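Local coordinates for putative uncharacterized protein (Thermococcus onnurineus, PDB 3UEB) that is of unknown function, a member of the UPF0440 (DUF3194) family that folds as an alpha-plus-beta domain and is found as a two-chain assembly, at residues G4-K8 / E71-F75; T33-Y37 / E86-A91. All blocks are in the same frame, centred on the assembly; numbering follows the deposited sequence.

How the contacts relate
Contact 1 lies at one end of the three-stranded antiparallel sheet, where the start of strand 6-14 meets the chain leaving strand 63-71. Contact 2 lies near the centre of the folded chain, where helix 20-41 packs against helix 80-104. Their centres are about 17 Å apart and their nearest atoms about 8 Å, so the two do not touch. Along the sequence they alternate: 4-8 runs on through strand 6-14 to the helix bearing 33-37, and 71-75 leads from the sheet to the helix bearing 86-91. Contact 1 is thus a surface contact at the sheet's end, contact 2 a buried helix-helix interface. No active site or ligand is known to relate them.

Contact 1: G4-K8 / E71-F75; sequences GSSGK and EVPIF
Ser5 and Val72 are joined by the one direct hydrogen bond of this contact, from Val72 N to Ser5 O at 2.7 Å. It is nearly straight at the hydrogen (165°), and the donor lies close to the line of the carbonyl. The same oxygen takes a CA-H...O contact from Glu71 CA at 3.2 Å, so two neighbouring residues, Glu71 and Val72, converge on it. The methyl Val72 CG2 lies beside Ser5 O as well, 3.6 Å away.

A water carries the second polar link. It is hydrogen-bonded to Ser5 OG and donates to Pro73 O at 3.0 Å; the short, polar side chain of Ser5 suits such a bridge. Ser5 OG, turned away from its own carbonyl carbon (chi1 -66°), also rests on Ile74 CA at 3.4 Å.

Apolar packing is slight: Ser6 CB meets Glu71 CG at 3.8 Å on the sheet face that both side chains share. The small Ser6 lets the backbones come close beside the longer glutamate. The extended Glu71 chain takes OE1 to a hydrogen bond with Tyr69 OH, and OE2 has a long, weak ion pair with Lys48. Gly7 continues the pairing through a backbone bond to Leu70.

Ser6 and Glu71 form an antiparallel non-hydrogen-bonded pair, CA atoms 4.1 Å apart: the last bridge between strand 6-14, outermost within this chain, and central strand 63-71 in an antiparallel sheet of strand order 1-3-2.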
loop_
_atom_site.group_PDB
_atom_site.type_symbol
_atom_site.label_atom_id
_atom_site.label_comp_id
_atom_site.label_asym_id
_atom_site.label_seq_id
_atom_site.Cartn_x
_atom_site.Cartn_y
_atom_site.Cartn_z
ATOM N N GLY A 4 4.795 24.282 0.575
ATOM C CA GLY A 4 4.485 23.903 1.983
ATOM C C GLY A 4 3.195 23.113 2.127
ATOM O O GLY A 4 2.755 22.824 3.241
ATOM N N SER A 5 2.582 22.752 1.007
ATOM C CA SER A 5 1.337 21.997 1.059
ATOM C C SER A 5 1.523 20.488 0.890
ATOM O O SER A 5 0.562 19.722 1.006
ATOM C CB SER A 5 0.360 22.531 0.007
ATOM O OG SER A 5 -0.029 23.863 0.312
ATOM N N SER A 6 2.756 20.059 0.636
ATOM C CA SER A 6 3.029 18.635 0.454
ATOM C C SER A 6 4.424 18.198 0.897
ATOM O O SER A 6 5.359 18.998 0.991
ATOM C CB SER A 6 2.850 18.246 -1.010
ATOM O OG SER A 6 3.986 18.638 -1.752
ATOM N N GLY A 7 4.546 16.904 1.155
ATOM C CA GLY A 7 5.808 16.343 1.579
ATOM C C GLY A 7 5.995 14.983 0.945
ATOM O O GLY A 7 5.025 14.275 0.642
ATOM N N LYS A 8 7.256 14.624 0.743
ATOM C CA LYS A 8 7.616 13.354 0.141
ATOM C C LYS A 8 8.666 12.703 1.030
ATOM O O LYS A 8 9.494 13.391 1.637
ATOM C CB LYS A 8 8.177 13.590 -1.257
ATOM C CG LYS A 8 7.513 12.758 -2.338
ATOM C CD LYS A 8 8.221 11.428 -2.563
ATOM C CE LYS A 8 9.584 11.639 -3.215
ATOM N NZ LYS A 8 10.212 10.353 -3.641
ATOM N N GLU A 71 -0.315 15.514 0.759
ATOM C CA GLU A 71 -0.653 16.862 0.350
ATOM C C GLU A 71 -1.888 17.350 1.101
ATOM O O GLU A 71 -2.868 16.619 1.250
ATOM C CB GLU A 71 -0.923 16.869 -1.154
ATOM C CG GLU A 71 -0.858 18.229 -1.817
ATOM C CD GLU A 71 -1.241 18.170 -3.280
ATOM O OE1 GLU A 71 -0.822 17.214 -3.968
ATOM O OE2 GLU A 71 -1.955 19.081 -3.745
ATOM N N VAL A 72 -1.831 18.583 1.590
ATOM C CA VAL A 72 -2.971 19.173 2.284
ATOM C C VAL A 72 -3.384 20.405 1.473
ATOM O O VAL A 72 -2.611 20.883 0.643
ATOM C CB VAL A 72 -2.607 19.603 3.734
ATOM C CG1 VAL A 72 -2.115 18.405 4.523
ATOM C CG2 VAL A 72 -1.554 20.697 3.712
ATOM N N PRO A 73 -4.609 20.923 1.684
ATOM C CA PRO A 73 -5.056 22.111 0.937
ATOM C C PRO A 73 -4.084 23.279 1.136
ATOM O O PRO A 73 -3.435 23.380 2.179
ATOM C CB PRO A 73 -6.431 22.399 1.532
ATOM C CG PRO A 73 -6.916 21.026 1.927
ATOM C CD PRO A 73 -5.681 20.418 2.559
ATOM N N ILE A 74 -3.989 24.160 0.140
ATOM C CA ILE A 74 -3.077 25.292 0.212
ATOM C C ILE A 74 -3.366 26.292 1.341
ATOM O O ILE A 74 -2.464 27.018 1.770
ATOM C CB ILE A 74 -3.045 26.055 -1.127
ATOM C CG1 ILE A 74 -4.410 26.698 -1.397
ATOM C CG2 ILE A 74 -2.689 25.089 -2.264
ATOM C CD1 ILE A 74 -4.407 27.638 -2.596
ATOM N N PHE A 75 -4.610 26.316 1.821
ATOM C CA PHE A 75 -5.018 27.234 2.881
ATOM C C PHE A 75 -4.911 26.602 4.269
ATOM O O PHE A 75 -5.177 27.255 5.282
ATOM C CB PHE A 75 -6.461 27.705 2.632
ATOM C CG PHE A 75 -7.449 26.579 2.509
ATOM C CD1 PHE A 75 -7.891 25.897 3.638
ATOM C CD2 PHE A 75 -7.892 26.162 1.258
ATOM C CE1 PHE A 75 -8.760 24.809 3.525
ATOM C CE2 PHE A 75 -8.758 25.078 1.140
ATOM C CZ PHE A 75 -9.192 24.398 2.281
HETATM O O HOH W 1 -0.741 24.393 2.974
#

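Contact 2: T33-Y37 / E86-A91; sequences TIIDY and EAVERA
Tyr37 lays one face of its ring on the backbone of the other helix, with Ala87 CA 4.0 Å from the ring centroid and 27° off the normal, a CH-pi contact. Ala87 suits this place because its lone methyl lets the ring come down close to the helix; that methyl touches Tyr37 CD2 at 3.7 Å. At the far end of the ring, Tyr37 OH donates to Glu86 OE1 at 3.2 Å, using the anti lone pair of the carboxylate, whose plane stands nearly upright to the ring. Arg90 comes to the ring's edge instead: Tyr37 CE1 sits over one face of the guanidinium, 3.6 Å from Arg90 CZ, with the two planes 81° apart. Bends at chi2 and chi3 fold the arginine back to this edge.

One turn earlier on helix 20-41, aliphatic groups meet. Thr33 CG2, opposite the backbone N, reaches Ala91 CA at 3.6 Å, while the hydroxyl turns back to Leu29 O within its own helix and so is satisfied away from the apolar interface. Ile34 CG1 packs on Ala91 CB at 3.9 Å.

The two helices run roughly antiparallel but splayed, the N-to-C directions of these segments 137° apart and their axes 8.5 Å apart at closest approach. Ala87 and Ala91, one turn apart, keep that face of helix 80-104 slim enough for this spacing.

Further out, Ile34 also touches Ile66 and Val68 of strand 63-71, and Val88 rests on Arg9 and Ile11 of strand 6-14, so both helices pack on the sheet. His41 stacks on the Tyr37 ring, while Ile35 packs on Met54 and Asp36 on Ile24 of the second subunit.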
loop_
_atom_site.group_PDB
_atom_site.type_symbol
_atom_site.label_atom_id
_atom_site.label_comp_id
_atom_site.label_asym_id
_atom_site.label_seq_id
_atom_site.Cartn_x
_atom_site.Cartn_y
_atom_site.Cartn_z
ATOM N N THR A 33 0.665 1.478 8.856
ATOM C CA THR A 33 0.913 2.211 10.091
ATOM C C THR A 33 0.985 3.687 9.686
ATOM O O THR A 33 0.467 4.560 10.373
ATOM C CB THR A 33 2.260 1.797 10.743
ATOM O OG1 THR A 33 2.165 0.442 11.217
ATOM C CG2 THR A 33 2.605 2.723 11.910
ATOM N N ILE A 34 1.624 3.952 8.554
ATOM C CA ILE A 34 1.768 5.314 8.059
ATOM C C ILE A 34 0.422 5.910 7.639
ATOM O O ILE A 34 0.147 7.079 7.918
ATOM C CB ILE A 34 2.760 5.358 6.878
ATOM C CG1 ILE A 34 4.158 4.978 7.381
ATOM C CG2 ILE A 34 2.771 6.749 6.248
ATOM C CD1 ILE A 34 5.220 4.876 6.298
ATOM N N ILE A 35 -0.417 5.110 6.982
ATOM C CA ILE A 35 -1.735 5.575 6.545
ATOM C C ILE A 35 -2.590 5.883 7.775
ATOM O O ILE A 35 -3.238 6.930 7.860
ATOM C CB ILE A 35 -2.469 4.504 5.694
ATOM C CG1 ILE A 35 -1.675 4.214 4.425
ATOM C CG2 ILE A 35 -3.874 4.982 5.329
ATOM C CD1 ILE A 35 -2.173 2.989 3.669
ATOM N N ASP A 36 -2.596 4.956 8.724
ATOM C CA ASP A 36 -3.362 5.146 9.944
ATOM C C ASP A 36 -2.934 6.434 10.631
ATOM O O ASP A 36 -3.771 7.242 11.028
ATOM C CB ASP A 36 -3.153 3.969 10.907
ATOM C CG ASP A 36 -3.857 2.706 10.446
ATOM O OD1 ASP A 36 -4.638 2.788 9.473
ATOM O OD2 ASP A 36 -3.634 1.639 11.061
ATOM N N TYR A 37 -1.626 6.626 10.757
ATOM C CA TYR A 37 -1.112 7.810 11.423
ATOM C C TYR A 37 -1.605 9.100 10.785
ATOM O O TYR A 37 -2.012 10.017 11.481
ATOM C CB TYR A 37 0.410 7.820 11.426
ATOM C CG TYR A 37 0.972 8.681 12.525
ATOM C CD1 TYR A 37 1.216 8.149 13.790
ATOM C CD2 TYR A 37 1.234 10.032 12.314
ATOM C CE1 TYR A 37 1.714 8.941 14.820
ATOM C CE2 TYR A 37 1.726 10.835 13.339
ATOM C CZ TYR A 37 1.963 10.281 14.588
ATOM O OH TYR A 37 2.444 11.060 15.613
ATOM N N GLU A 86 6.851 11.937 11.793
ATOM C CA GLU A 86 6.231 11.246 12.916
ATOM C C GLU A 86 5.593 9.927 12.481
ATOM O O GLU A 86 5.718 8.913 13.169
ATOM C CB GLU A 86 5.174 12.145 13.555
ATOM C CG GLU A 86 5.719 13.050 14.637
ATOM C CD GLU A 86 4.794 14.210 14.943
ATOM O OE1 GLU A 86 3.570 13.987 15.082
ATOM O OE2 GLU A 86 5.299 15.346 15.047
ATOM N N ALA A 87 4.906 9.944 11.340
ATOM C CA ALA A 87 4.264 8.738 10.829
ATOM C C ALA A 87 5.298 7.648 10.590
ATOM O O ALA A 87 5.082 6.491 10.949
ATOM C CB ALA A 87 3.526 9.039 9.528
ATOM N N VAL A 88 6.417 8.032 9.979
ATOM C CA VAL A 88 7.507 7.110 9.667
ATOM C C VAL A 88 8.162 6.545 10.931
ATOM O O VAL A 88 8.369 5.336 11.039
ATOM C CB VAL A 88 8.577 7.812 8.781
ATOM C CG1 VAL A 88 9.829 6.926 8.607
ATOM C CG2 VAL A 88 7.971 8.128 7.425
ATOM N N GLU A 89 8.492 7.411 11.884
ATOM C CA GLU A 89 9.103 6.943 13.127
ATOM C C GLU A 89 8.163 5.947 13.815
ATOM O O GLU A 89 8.605 4.922 14.330
ATOM C CB GLU A 89 9.408 8.127 14.055
ATOM C CG GLU A 89 10.581 8.992 13.580
ATOM C CD GLU A 89 11.914 8.243 13.574
ATOM O OE1 GLU A 89 12.642 8.324 12.556
ATOM O OE2 GLU A 89 12.236 7.580 14.586
ATOM N N ARG A 90 6.866 6.245 13.816
ATOM C CA ARG A 90 5.892 5.342 14.423
ATOM C C ARG A 90 5.964 3.992 13.718
ATOM O O ARG A 90 5.893 2.949 14.361
ATOM C CB ARG A 90 4.471 5.902 14.298
ATOM C CG ARG A 90 3.393 4.980 14.860
ATOM C CD ARG A 90 3.634 4.700 16.339
ATOM N NE ARG A 90 3.565 5.920 17.138
ATOM C CZ ARG A 90 2.433 6.539 17.466
ATOM N NH1 ARG A 90 1.267 6.047 17.064
ATOM N NH2 ARG A 90 2.465 7.653 18.192
ATOM N N ALA A 91 6.105 4.026 12.392
ATOM C CA ALA A 91 6.195 2.806 11.599
ATOM C C ALA A 91 7.396 1.965 12.048
ATOM O O ALA A 91 7.250 0.785 12.322
ATOM C CB ALA A 91 6.306 3.149 10.119
#